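Local coordinates for protein phosphotransferase system, mannose/fructose/N-acetylgalactosamine-specific component IIB (Thermoanaerobacter tengcongensis, PDB 3LFJ) that probably passes phosphate from a phosphorylated histidine to an incoming sugar, as the cytoplasmic IIB component of a mannose-type sugar phosphotransferase system, at residues Arg41-Phe46 against Lys99-Phe104; Tyr163-Met166 against Glu171-His174; Ile54-Ala59 against Cys110-Asp115; Pro132-Ile137 against Glu145-Thr150; Lys105-Cys110 against Lys149-Leu154. One frame throughout, in Å; residues are numbered along the deposited sequence. Where two conformers were deposited one is given.

Contact 1: residues Arg41-Phe46 against Lys99-Phe104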
# COMPACT_ATOMS: atom_id res chain seq x y z
N ARG A 41 6.46 3.49 -12.88
CA ARG A 41 5.26 4.14 -13.38
C ARG A 41 4.53 4.95 -12.29
O ARG A 41 4.21 6.11 -12.49
CB ARG A 41 4.30 3.13 -14.02
CG ARG A 41 4.93 2.32 -15.15
CD ARG A 41 3.86 1.52 -15.88
NE ARG A 41 4.45 0.67 -16.91
CZ ARG A 41 4.73 1.08 -18.14
NH1 ARG A 41 4.47 2.33 -18.50
NH2 ARG A 41 5.27 0.23 -19.01
N TRP A 42 4.30 4.33 -11.14
CA TRP A 42 3.60 5.01 -10.06
C TRP A 42 4.32 6.27 -9.57
O TRP A 42 3.68 7.28 -9.32
CB TRP A 42 3.33 4.06 -8.88
CG TRP A 42 2.15 3.17 -9.15
CD1 TRP A 42 2.17 1.84 -9.49
CD2 TRP A 42 0.77 3.55 -9.12
NE1 TRP A 42 0.89 1.38 -9.67
CE2 TRP A 42 0.01 2.41 -9.46
CE3 TRP A 42 0.10 4.76 -8.86
CZ2 TRP A 42 -1.39 2.44 -9.55
CZ3 TRP A 42 -1.30 4.78 -8.93
CH2 TRP A 42 -2.02 3.62 -9.27
N MET A 43 5.64 6.20 -9.44
CA MET A 43 6.37 7.30 -8.84
C MET A 43 6.44 8.53 -9.74
O MET A 43 6.68 9.63 -9.25
CB MET A 43 7.76 6.88 -8.39
CG MET A 43 7.74 5.92 -7.19
SD MET A 43 6.67 6.39 -5.80
CE MET A 43 7.60 7.73 -5.08
N LYS A 44 6.21 8.34 -11.03
CA LYS A 44 6.18 9.50 -11.93
C LYS A 44 5.09 10.51 -11.54
O LYS A 44 5.21 11.71 -11.81
CB LYS A 44 6.10 9.07 -13.39
CG LYS A 44 7.48 8.78 -13.95
CD LYS A 44 7.47 8.05 -15.28
CE LYS A 44 8.89 7.80 -15.75
NZ LYS A 44 8.95 7.09 -17.06
N GLY A 45 4.05 10.02 -10.88
CA GLY A 45 2.99 10.86 -10.37
C GLY A 45 3.28 11.53 -9.03
O GLY A 45 2.48 12.33 -8.55
N PHE A 46 4.42 11.20 -8.43
CA PHE A 46 4.77 11.72 -7.10
C PHE A 46 6.25 12.07 -7.08
O PHE A 46 7.05 11.45 -6.39
CB PHE A 46 4.43 10.67 -6.03
CG PHE A 46 3.00 10.22 -6.08
CD1 PHE A 46 2.00 10.98 -5.47
CD2 PHE A 46 2.62 9.10 -6.80
CE1 PHE A 46 0.67 10.60 -5.55
CE2 PHE A 46 1.29 8.71 -6.87
CZ PHE A 46 0.32 9.45 -6.25
N LYS A 99 7.75 13.80 1.86
CA LYS A 99 6.66 13.18 1.10
C LYS A 99 6.94 11.69 0.92
O LYS A 99 8.02 11.31 0.46
CB LYS A 99 6.46 13.87 -0.25
CG LYS A 99 5.80 15.26 -0.12
CD LYS A 99 5.68 15.94 -1.47
CE LYS A 99 5.44 17.44 -1.31
NZ LYS A 99 4.21 17.71 -0.53
N VAL A 100 5.98 10.86 1.32
CA VAL A 100 6.16 9.40 1.22
C VAL A 100 5.01 8.69 0.52
O VAL A 100 3.82 9.00 0.71
CB VAL A 100 6.40 8.74 2.61
CG1 VAL A 100 7.61 9.35 3.31
CG2 VAL A 100 5.16 8.83 3.48
N PHE A 101 5.38 7.71 -0.31
CA PHE A 101 4.45 6.83 -0.99
C PHE A 101 4.54 5.52 -0.19
O PHE A 101 5.59 4.87 -0.20
CB PHE A 101 4.92 6.65 -2.44
CG PHE A 101 4.04 5.80 -3.31
CD1 PHE A 101 3.41 6.34 -4.44
CD2 PHE A 101 3.89 4.43 -3.06
CE1 PHE A 101 2.63 5.55 -5.28
CE2 PHE A 101 3.09 3.65 -3.89
CZ PHE A 101 2.47 4.21 -5.01
N LEU A 102 3.48 5.18 0.54
CA LEU A 102 3.50 3.96 1.36
C LEU A 102 3.20 2.74 0.52
O LEU A 102 2.27 2.73 -0.28
CB LEU A 102 2.47 4.05 2.48
CG LEU A 102 2.64 5.18 3.48
CD1 LEU A 102 1.55 5.11 4.53
CD2 LEU A 102 4.01 5.10 4.13
N LEU A 103 4.01 1.70 0.71
CA LEU A 103 3.82 0.45 0.02
C LEU A 103 3.72 -0.68 1.05
O LEU A 103 4.62 -0.85 1.87
CB LEU A 103 5.00 0.24 -0.94
CG LEU A 103 4.95 -0.97 -1.86
CD1 LEU A 103 3.65 -0.96 -2.65
CD2 LEU A 103 6.16 -0.94 -2.79
N PHE A 104 2.62 -1.41 1.02
CA PHE A 104 2.41 -2.56 1.92
C PHE A 104 2.38 -3.83 1.12
O PHE A 104 1.94 -3.84 -0.02
CB PHE A 104 1.05 -2.45 2.65
CG PHE A 104 0.90 -1.23 3.47
CD1 PHE A 104 1.32 -1.22 4.79
CD2 PHE A 104 0.35 -0.06 2.92
CE1 PHE A 104 1.19 -0.07 5.57
CE2 PHE A 104 0.22 1.09 3.70
CZ PHE A 104 0.64 1.09 5.03
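Phe101, on strand 98-104, sets its ring against three side chains that hang from the end of helix 38-43 and the turn behind it. CG lies anti to the backbone N (chi1 -178°), which carries the ring off the sheet toward Trp42, Met43 and Phe46. Met43 bends at both chi2 and chi3, and that fold lays the sulfur obliquely against the ring: SD is 3.5 Å from Phe101 CD1, a Met-aromatic contact, while the methyl CE comes back to 3.9 Å from Phe101 CB. Phe46 is placed by the type I turn from Met43 to Phe46. Its ring meets Phe101 in an offset edge-to-face pair, planes at 75°, in which the edge of Phe101 is directed at the face of Phe46; the nearest atoms, Phe46 CD2 and Phe101 CD1, are 3.7 Å apart. Trp42 contributes mainly its CB, 4.0 Å from Phe101 CE1, because its indole leads away to give an NE1 hydrogen bond to the carbonyl oxygen of Met166. Phe26 of strand 22-30 meets all three aromatic rings. Helix end and sheet are therefore joined here by sulfur, ring and methylene packing, so the fit depends on shape and dispersion, with the one polar group of Trp42 satisfied elsewhere.

Contact 2: residues Tyr163-Met166 against Glu171-His174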
# COMPACT_ATOMS: atom_id res chain seq x y z
N TYR A 163 -9.54 1.64 -3.90
CA TYR A 163 -9.76 1.14 -5.25
C TYR A 163 -8.67 0.21 -5.73
O TYR A 163 -7.53 0.26 -5.25
CB TYR A 163 -9.98 2.29 -6.23
CG TYR A 163 -8.84 3.29 -6.37
CD1 TYR A 163 -8.92 4.53 -5.77
CD2 TYR A 163 -7.71 3.00 -7.14
CE1 TYR A 163 -7.92 5.46 -5.92
CE2 TYR A 163 -6.68 3.92 -7.27
CZ TYR A 163 -6.81 5.15 -6.66
OH TYR A 163 -5.81 6.08 -6.80
N LEU A 164 -9.03 -0.67 -6.66
CA LEU A 164 -8.11 -1.58 -7.31
C LEU A 164 -7.59 -0.93 -8.56
O LEU A 164 -8.37 -0.42 -9.37
CB LEU A 164 -8.84 -2.86 -7.71
CG LEU A 164 -9.07 -3.92 -6.63
CD1 LEU A 164 -9.90 -3.39 -5.48
CD2 LEU A 164 -9.73 -5.14 -7.27
N GLN A 165 -6.28 -0.96 -8.75
CA GLN A 165 -5.67 -0.44 -9.97
C GLN A 165 -4.22 -0.89 -10.05
O GLN A 165 -3.43 -0.66 -9.13
CB GLN A 165 -5.74 1.08 -10.03
CG GLN A 165 -5.42 1.63 -11.43
CD GLN A 165 -5.48 3.15 -11.48
OE1 GLN A 165 -5.33 3.83 -10.46
NE2 GLN A 165 -5.70 3.69 -12.68
N MET A 166 -3.86 -1.54 -11.15
CA MET A 166 -2.54 -2.14 -11.26
C MET A 166 -1.46 -1.08 -11.48
O MET A 166 -0.46 -1.03 -10.75
CB MET A 166 -2.54 -3.17 -12.38
CG MET A 166 -1.35 -4.09 -12.35
SD MET A 166 -1.39 -5.31 -13.66
CE MET A 166 -1.36 -4.26 -15.12
N GLU A 171 -7.18 -0.16 -15.69
CA GLU A 171 -8.54 -0.07 -15.14
C GLU A 171 -8.60 0.13 -13.61
O GLU A 171 -7.93 -0.56 -12.84
CB GLU A 171 -9.38 -1.30 -15.52
CG GLU A 171 -10.86 -1.13 -15.18
CD GLU A 171 -11.70 -2.37 -15.47
OE1 GLU A 171 -11.13 -3.43 -15.79
OE2 GLU A 171 -12.95 -2.28 -15.37
N LYS A 172 -9.42 1.09 -13.21
CA LYS A 172 -9.65 1.39 -11.81
C LYS A 172 -11.04 0.90 -11.40
O LYS A 172 -12.05 1.26 -12.02
CB LYS A 172 -9.55 2.90 -11.56
CG LYS A 172 -9.79 3.32 -10.11
CD LYS A 172 -9.77 4.83 -9.94
CE LYS A 172 -8.41 5.43 -10.26
NZ LYS A 172 -8.38 6.90 -10.04
N ILE A 173 -11.08 0.05 -10.38
CA ILE A 173 -12.35 -0.47 -9.86
C ILE A 173 -12.53 -0.07 -8.40
O ILE A 173 -11.78 -0.51 -7.53
CB ILE A 173 -12.41 -2.01 -9.96
CG1 ILE A 173 -12.16 -2.47 -11.39
CG2 ILE A 173 -13.76 -2.52 -9.44
CD1 ILE A 173 -12.04 -3.98 -11.55
N HIS A 174 -13.52 0.77 -8.10
CA HIS A 174 -13.74 1.16 -6.71
C HIS A 174 -14.24 0.01 -5.85
O HIS A 174 -14.83 -0.94 -6.35
CB HIS A 174 -14.69 2.36 -6.61
CG HIS A 174 -14.26 3.52 -7.45
ND1 HIS A 174 -13.54 4.58 -6.95
CD2 HIS A 174 -14.41 3.76 -8.77
CE1 HIS A 174 -13.28 5.43 -7.92
NE2 HIS A 174 -13.80 4.96 -9.04
O HOH W 1 -5.03 6.25 -9.73
O HOH W 2 -5.84 -2.25 -13.15
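Tyr163-Leu164 and Ile173-His174 run antiparallel. Leu164 and Ile173 form the hydrogen-bonded pair: Leu164 N reaches Ile173 O, and Ile173 N Leu164 O, both at 2.9 Å. Tyr163 and His174 make the neighbouring non-hydrogen-bonded pair. On the turn side of the Leu164-Ile173 pair, where the backbones separate at Met166 and Glu171, a water accepts from Met166 N and donates to Glu171 O.

On the face with Tyr163, the ring is set by a chi1 of 60°, which holds CG between the backbone N and the carbonyl carbon. The Lys172 chain crosses one face of this ring obliquely, its CG 3.6 Å from Tyr163 CD2. In the conformer described, one of two, a bend at chi3 puts Lys172 CE over the ring face as a CH-pi contact and NZ 4.5 Å from the Tyr163 centroid, a tentative cation-pi contact. The extended Gln165 chain crosses that of Lys172 at a slant, OE1 3.5 Å from Lys172 CE, while Gln165 NE2 binds the carbonyl of Ser170. On the other face Leu164 and Ile173 meet through their CB atoms and both pack on Val178 of helix 175-182. This is a beta hairpin, whose second strand is the antiparallel edge of an otherwise parallel sheet.

Contact 3: residues Ile54-Ala59 against Cys110-Asp115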
# COMPACT_ATOMS: atom_id res chain seq x y z
N ILE A 54 6.26 -0.67 4.44
CA ILE A 54 5.98 -1.03 5.83
C ILE A 54 5.61 -2.50 5.87
O ILE A 54 4.57 -2.90 5.33
CB ILE A 54 4.84 -0.18 6.46
CG1 ILE A 54 5.22 1.30 6.44
CG2 ILE A 54 4.61 -0.64 7.90
CD1 ILE A 54 4.08 2.24 6.90
N ASP A 55 6.49 -3.32 6.45
CA ASP A 55 6.27 -4.75 6.54
C ASP A 55 7.22 -5.34 7.58
O ASP A 55 8.44 -5.13 7.51
CB ASP A 55 6.55 -5.40 5.18
CG ASP A 55 6.13 -6.83 5.14
OD1 ASP A 55 4.91 -7.10 5.07
OD2 ASP A 55 7.01 -7.72 5.21
N ASP A 56 6.68 -6.11 8.52
CA ASP A 56 7.50 -6.66 9.60
C ASP A 56 8.46 -7.72 9.08
O ASP A 56 9.56 -7.84 9.61
CB ASP A 56 6.62 -7.30 10.67
CG ASP A 56 5.98 -6.30 11.61
OD1 ASP A 56 6.39 -5.12 11.68
OD2 ASP A 56 5.08 -6.75 12.36
N GLU A 57 8.04 -8.49 8.08
CA GLU A 57 8.92 -9.54 7.52
C GLU A 57 10.07 -8.90 6.76
O GLU A 57 11.23 -9.26 6.95
CB GLU A 57 8.15 -10.48 6.58
CG GLU A 57 7.26 -11.49 7.29
CD GLU A 57 6.69 -12.55 6.36
OE1 GLU A 57 7.14 -12.68 5.20
OE2 GLU A 57 5.77 -13.27 6.82
N LEU A 58 9.77 -7.93 5.89
CA LEU A 58 10.84 -7.33 5.10
C LEU A 58 11.83 -6.58 6.00
O LEU A 58 13.02 -6.51 5.70
CB LEU A 58 10.27 -6.40 4.02
CG LEU A 58 11.32 -5.75 3.10
CD1 LEU A 58 12.10 -6.81 2.30
CD2 LEU A 58 10.67 -4.76 2.14
N ALA A 59 11.34 -6.03 7.10
CA ALA A 59 12.19 -5.21 7.95
C ALA A 59 13.40 -5.95 8.47
O ALA A 59 14.43 -5.33 8.74
CB ALA A 59 11.39 -4.64 9.11
N CYS A 110 -1.50 -2.95 6.49
CA CYS A 110 -2.11 -1.65 6.33
C CYS A 110 -3.12 -1.39 7.46
O CYS A 110 -3.10 -0.32 8.08
CB CYS A 110 -2.77 -1.55 4.95
SG CYS A 110 -3.56 0.05 4.67
N LYS A 111 -3.95 -2.38 7.77
CA LYS A 111 -4.91 -2.25 8.87
C LYS A 111 -4.20 -1.95 10.19
O LYS A 111 -4.61 -1.07 10.94
CB LYS A 111 -5.79 -3.50 9.00
CG LYS A 111 -6.66 -3.54 10.28
CD LYS A 111 -7.41 -4.86 10.36
CE LYS A 111 -8.69 -4.76 11.18
NZ LYS A 111 -8.47 -4.26 12.56
N ARG A 112 -3.12 -2.67 10.47
CA ARG A 112 -2.38 -2.42 11.70
C ARG A 112 -1.88 -0.98 11.81
O ARG A 112 -1.97 -0.36 12.89
CB ARG A 112 -1.23 -3.40 11.86
CG ARG A 112 -1.70 -4.81 12.18
CD ARG A 112 -0.56 -5.80 11.99
NE ARG A 112 0.54 -5.50 12.90
CZ ARG A 112 1.80 -5.89 12.68
NH1 ARG A 112 2.08 -6.56 11.57
NH2 ARG A 112 2.75 -5.58 13.56
N VAL A 113 -1.35 -0.41 10.72
CA VAL A 113 -0.86 0.96 10.81
C VAL A 113 -2.00 1.97 10.89
O VAL A 113 -1.88 2.96 11.59
CB VAL A 113 0.13 1.36 9.70
CG1 VAL A 113 1.42 0.54 9.81
CG2 VAL A 113 -0.49 1.26 8.35
N MET A 114 -3.09 1.71 10.19
CA MET A 114 -4.22 2.63 10.32
C MET A 114 -4.83 2.54 11.72
O MET A 114 -5.19 3.56 12.30
CB MET A 114 -5.26 2.36 9.23
CG MET A 114 -4.68 2.61 7.85
SD MET A 114 -5.95 2.68 6.58
CE MET A 114 -6.71 4.25 6.99
N ASP A 115 -4.93 1.33 12.26
CA ASP A 115 -5.40 1.18 13.65
C ASP A 115 -4.47 1.87 14.65
O ASP A 115 -4.90 2.27 15.74
CB ASP A 115 -5.59 -0.29 14.01
CG ASP A 115 -6.80 -0.90 13.33
OD1 ASP A 115 -7.63 -0.14 12.75
OD2 ASP A 115 -6.92 -2.15 13.36
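Asp56 and Arg112 meet in a salt bridge, and beside it Ile54 touches Val113; the four bury similar amounts of surface. Arg112 approaches end-on, and both terminal nitrogens converge on one oxygen, Asp56 OD2: NH2 at 2.9 Å and NH1 at 3.1 Å. The bond from NH2 is the straighter, 153° at the hydrogen against 139° for NH1. Relative to the guanidinium the arrangement is flat, since Asp56 OD2 sits at the edge of that group and in its plane. Relative to the carboxylate it is not: the two planes are 64° apart, both donors come from the same face of the carboxylate, NH2 somewhat out of plane on the syn side and NH1 well above it. A bend at chi3 in an otherwise extended arginine chain turns the guanidinium toward the aspartate. The other carboxylate oxygen, Asp56 OD1, accepts from Val83 N, the first residue of helix 83-91, so the group is held at both ends.

Deeper in, Ile54 CG2 and Val113 CG1 meet tip to tip at 3.9 Å. Phe104 packs against both of these residues, as does Val83. Strand 50-54 ends here, and Asp55 OD2 accepts from Leu58 N at 2.9 Å, capping the helical turn that follows. Charge pairing at the partly exposed outer side and methyl packing beneath thus link this strand end to helix 107-115, and the paired charges should steady each other.

Contact 4: residues Pro132-Ile137 against Glu145-Thr150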
# COMPACT_ATOMS: atom_id res chain seq x y z
N PRO A 132 -6.85 -20.35 -2.94
CA PRO A 132 -8.17 -20.97 -3.01
C PRO A 132 -9.23 -20.20 -2.22
O PRO A 132 -10.41 -20.27 -2.58
CB PRO A 132 -7.94 -22.34 -2.39
CG PRO A 132 -6.50 -22.65 -2.68
CD PRO A 132 -5.80 -21.32 -2.55
N GLN A 133 -8.80 -19.47 -1.19
CA GLN A 133 -9.71 -18.72 -0.32
C GLN A 133 -10.12 -17.36 -0.90
O GLN A 133 -10.98 -16.67 -0.35
CB GLN A 133 -9.06 -18.52 1.04
CG GLN A 133 -8.83 -19.81 1.85
CD GLN A 133 -7.71 -20.69 1.30
OE1 GLN A 133 -6.77 -20.21 0.67
NE2 GLN A 133 -7.81 -21.99 1.56
N ARG A 134 -9.51 -16.98 -2.02
CA ARG A 134 -9.79 -15.70 -2.63
C ARG A 134 -10.57 -15.86 -3.92
O ARG A 134 -10.44 -16.86 -4.62
CB ARG A 134 -8.48 -14.96 -2.93
CG ARG A 134 -7.71 -14.56 -1.68
CD ARG A 134 -6.36 -13.93 -2.02
NE ARG A 134 -5.83 -13.24 -0.85
CZ ARG A 134 -4.53 -13.11 -0.58
NH1 ARG A 134 -3.61 -13.62 -1.40
NH2 ARG A 134 -4.15 -12.48 0.52
N LYS A 135 -11.38 -14.86 -4.21
CA LYS A 135 -12.12 -14.79 -5.46
C LYS A 135 -11.33 -13.94 -6.44
O LYS A 135 -10.86 -12.86 -6.07
CB LYS A 135 -13.50 -14.17 -5.23
CG LYS A 135 -14.28 -13.90 -6.50
CD LYS A 135 -15.66 -13.34 -6.20
CE LYS A 135 -16.59 -14.42 -5.66
NZ LYS A 135 -16.28 -14.81 -4.26
N GLY A 136 -11.18 -14.42 -7.67
CA GLY A 136 -10.50 -13.67 -8.71
C GLY A 136 -11.28 -12.43 -9.11
O GLY A 136 -12.50 -12.49 -9.30
N ILE A 137 -10.60 -11.29 -9.21
CA ILE A 137 -11.25 -10.06 -9.63
C ILE A 137 -10.60 -9.54 -10.90
O ILE A 137 -11.28 -9.27 -11.90
CB ILE A 137 -11.21 -9.00 -8.50
CG1 ILE A 137 -11.94 -9.52 -7.26
CG2 ILE A 137 -11.86 -7.71 -8.97
CD1 ILE A 137 -11.67 -8.70 -6.01
N GLU A 145 -13.62 -12.95 0.94
CA GLU A 145 -14.72 -12.24 1.55
C GLU A 145 -14.25 -11.51 2.82
O GLU A 145 -14.61 -10.36 3.04
CB GLU A 145 -15.84 -13.22 1.86
CG GLU A 145 -17.14 -12.58 2.24
CD GLU A 145 -18.21 -13.63 2.55
OE1 GLU A 145 -19.20 -13.70 1.79
OE2 GLU A 145 -18.04 -14.38 3.52
N ASP A 146 -13.43 -12.16 3.64
CA ASP A 146 -12.91 -11.52 4.85
C ASP A 146 -12.08 -10.29 4.51
O ASP A 146 -12.13 -9.28 5.20
CB ASP A 146 -12.09 -12.50 5.68
CG ASP A 146 -12.96 -13.43 6.51
OD1 ASP A 146 -14.19 -13.21 6.55
OD2 ASP A 146 -12.41 -14.38 7.10
N GLU A 147 -11.30 -10.37 3.44
CA GLU A 147 -10.46 -9.25 3.06
C GLU A 147 -11.30 -8.06 2.62
O GLU A 147 -10.99 -6.91 2.94
CB GLU A 147 -9.45 -9.67 1.98
CG GLU A 147 -8.26 -10.39 2.60
CD GLU A 147 -7.50 -11.30 1.64
OE1 GLU A 147 -7.87 -11.44 0.45
OE2 GLU A 147 -6.51 -11.90 2.11
N VAL A 148 -12.36 -8.34 1.86
CA VAL A 148 -13.25 -7.27 1.42
C VAL A 148 -13.94 -6.64 2.63
O VAL A 148 -14.09 -5.42 2.68
CB VAL A 148 -14.27 -7.76 0.39
CG1 VAL A 148 -15.19 -6.62 0.01
CG2 VAL A 148 -13.55 -8.29 -0.84
N LYS A 149 -14.34 -7.47 3.60
CA LYS A 149 -14.92 -6.96 4.85
C LYS A 149 -13.93 -6.03 5.57
O LYS A 149 -14.31 -4.97 6.08
CB LYS A 149 -15.33 -8.12 5.77
CG LYS A 149 -16.59 -8.86 5.30
N THR A 150 -12.67 -6.37 5.58
CA THR A 150 -11.64 -5.53 6.18
C THR A 150 -11.49 -4.21 5.43
O THR A 150 -11.31 -3.15 6.06
CB THR A 150 -10.29 -6.27 6.21
OG1 THR A 150 -10.42 -7.47 6.99
CG2 THR A 150 -9.26 -5.46 6.98
O HOH W 3 -13.74 -15.81 0.19
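The guanidinium of Arg134 presents its edge to the carboxylate of Glu147, with Glu147 CD in the guanidinium plane; neither group lies on a face of the other. This is a side-on, two-nitrogen salt bridge between the short beta hairpin of strands 135-136 and 142-143 and the first turn of helix 145-158, which follows that hairpin in the chain. Arg134 NE donates to Glu147 OE1 at 3.0 Å, through the syn lone pair of that oxygen, and Arg134 NH2 to Glu147 OE2 at 2.9 Å with an angle of 160° at the hydrogen. A weak third bond runs from Arg134 NE to Glu147 OE2. The planes are 36° apart, so the pairing is twisted: the NH2 bond stays close to the guanidinium plane but meets OE2 out of the carboxylate plane.

Both chains are stretched out to make this reach. Arg134 is extended from CG to NE (chi2 176°), and Glu147 is extended beyond CG; the two side chains cross at about a right angle. The remaining nitrogen of the arginine, NH1, donates to the carbonyl of Ala129, which fixes the rotation of the guanidinium from its other end. Glu147 stands near the start of its helix, where its negative charge would be expected to sit well with the helix dipole. At the helix N terminus, a water spans the two backbones, donating to Gln133 O at 2.9 Å and accepting from Glu145 N at 3.0 Å.

Contact 5: residues Lys105-Cys110 against Lys149-Leu154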
# COMPACT_ATOMS: atom_id res chain seq x y z
N LYS A 105 2.80 -4.93 1.73
CA LYS A 105 2.67 -6.23 1.10
C LYS A 105 1.23 -6.78 1.19
O LYS A 105 0.80 -7.54 0.33
CB LYS A 105 3.64 -7.20 1.78
CG LYS A 105 3.88 -8.50 1.05
CD LYS A 105 4.88 -9.31 1.87
CE LYS A 105 5.23 -10.61 1.17
NZ LYS A 105 6.20 -11.39 2.04
N ASN A 106 0.50 -6.41 2.24
CA ASN A 106 -0.80 -7.01 2.47
C ASN A 106 -1.74 -6.09 3.23
O ASN A 106 -1.31 -5.11 3.86
CB ASN A 106 -0.63 -8.36 3.22
CG ASN A 106 0.30 -8.25 4.41
OD1 ASN A 106 0.07 -7.45 5.31
ND2 ASN A 106 1.36 -9.07 4.42
N ILE A 107 -3.03 -6.42 3.17
CA ILE A 107 -4.07 -5.65 3.82
C ILE A 107 -3.91 -5.61 5.34
O ILE A 107 -4.06 -4.54 5.95
CB ILE A 107 -5.48 -6.18 3.44
CG1 ILE A 107 -5.76 -5.90 1.97
CG2 ILE A 107 -6.55 -5.53 4.32
CD1 ILE A 107 -6.87 -6.76 1.37
N ASP A 108 -3.55 -6.74 5.94
CA ASP A 108 -3.40 -6.75 7.38
C ASP A 108 -2.39 -5.74 7.92
O ASP A 108 -2.60 -5.11 8.96
CB ASP A 108 -3.04 -8.13 7.89
CG ASP A 108 -3.07 -8.19 9.39
OD1 ASP A 108 -2.01 -8.39 10.02
OD2 ASP A 108 -4.16 -7.97 9.97
N THR A 109 -1.27 -5.58 7.22
CA THR A 109 -0.26 -4.66 7.71
C THR A 109 -0.77 -3.22 7.58
O THR A 109 -0.54 -2.40 8.45
CB THR A 109 1.08 -4.86 6.99
OG1 THR A 109 1.51 -6.22 7.17
CG2 THR A 109 2.14 -3.92 7.54
N CYS A 110 -1.50 -2.95 6.49
CA CYS A 110 -2.11 -1.65 6.33
C CYS A 110 -3.12 -1.39 7.46
O CYS A 110 -3.10 -0.32 8.08
CB CYS A 110 -2.77 -1.55 4.95
SG CYS A 110 -3.56 0.05 4.67
N LYS A 149 -14.34 -7.47 3.60
CA LYS A 149 -14.92 -6.96 4.85
C LYS A 149 -13.93 -6.03 5.57
O LYS A 149 -14.31 -4.97 6.08
CB LYS A 149 -15.33 -8.12 5.77
CG LYS A 149 -16.59 -8.86 5.30
N THR A 150 -12.67 -6.37 5.58
CA THR A 150 -11.64 -5.53 6.18
C THR A 150 -11.49 -4.21 5.43
O THR A 150 -11.31 -3.15 6.06
CB THR A 150 -10.29 -6.27 6.21
OG1 THR A 150 -10.42 -7.47 6.99
CG2 THR A 150 -9.26 -5.46 6.98
N LEU A 151 -11.52 -4.25 4.14
CA LEU A 151 -11.39 -3.02 3.37
C LEU A 151 -12.58 -2.09 3.64
O LEU A 151 -12.41 -0.88 3.81
CB LEU A 151 -11.23 -3.30 1.88
CG LEU A 151 -9.89 -3.95 1.51
CD1 LEU A 151 -9.87 -4.30 0.03
CD2 LEU A 151 -8.74 -3.03 1.85
N LEU A 152 -13.77 -2.68 3.71
CA LEU A 152 -14.98 -1.92 4.02
C LEU A 152 -14.88 -1.28 5.40
O LEU A 152 -15.31 -0.14 5.60
CB LEU A 152 -16.20 -2.82 3.94
CG LEU A 152 -16.60 -3.16 2.50
CD1 LEU A 152 -17.70 -4.21 2.45
CD2 LEU A 152 -17.03 -1.90 1.77
N GLU A 153 -14.32 -2.01 6.35
CA GLU A 153 -14.15 -1.50 7.71
C GLU A 153 -13.17 -0.32 7.74
O GLU A 153 -13.38 0.65 8.46
CB GLU A 153 -13.72 -2.63 8.65
CG GLU A 153 -13.39 -2.19 10.05
CD GLU A 153 -12.97 -3.36 10.93
OE1 GLU A 153 -12.21 -4.23 10.45
OE2 GLU A 153 -13.39 -3.40 12.10
N LEU A 154 -12.09 -0.40 6.96
CA LEU A 154 -11.18 0.74 6.87
C LEU A 154 -11.88 1.97 6.28
O LEU A 154 -11.68 3.09 6.77
CB LEU A 154 -9.95 0.38 6.04
CG LEU A 154 -9.00 -0.68 6.60
CD1 LEU A 154 -7.82 -0.80 5.65
CD2 LEU A 154 -8.52 -0.34 8.00
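Ile107, in the first turn of helix 107-115, reaches across to Thr150 and Leu151 of helix 145-158. From CB, which points at the opposite helix, the side chain divides. Ile107 CG2, anti to the backbone N, runs to Thr150 CG2 at 3.8 Å and lies 4.1 Å from Leu151 CD2; the isoleucine and threonine side chains lie side by side, pointing opposite ways. On the other branch Ile107 CG1, beside the backbone N (chi1 -68°), comes to 4.1 Å from Leu151 CD2, and the terminal CD1 ends beside Leu151 CD1 and CG. The two methyls of Leu151 therefore take different parts of the isoleucine, the side chains crossing at about a right angle. One turn further on, Cys110 SG and Leu154 CD1 are looser neighbours at 4.5 Å.

The helix carrying Ile107 is started by Asn106, the N-cap, whose OD1 accepts from both Thr109 N, at 3.0 Å, and Thr109 OG1, at 2.7 Å. Leu151 and Cys110 also rest on Leu123 of strand 122-127, beneath both helices. What Ile107 and Cys110 bring against Thr150, Leu151 and Leu154 is aliphatic carbon and a thiol, while Thr150 OG1 turns back to the carbonyl of Asp146, leaving its methyl for the apolar interface.

How the contacts relate
From the N terminus, contact 1 closes the first long loop, bringing the end of helix 38-43 onto strand 98-104. Contact 3 opens within that loop, at the end of strand 50-54, and closes after it on helix 107-115, so the two cross. Contact 5 starts just before contact 3 closes, shares Cys110 with it, and ends on helix 145-158; the two cross as well. Contact 4 is a short loop lying within the span of contact 5, and both finish on that helix, sharing Lys149 and Thr150. Contact 2 comes last as a hairpin at the sheet edge. It returns to contact 1 through Trp42 NE1 and Met166 O, and to contact 4 through Leu164 and Ile137.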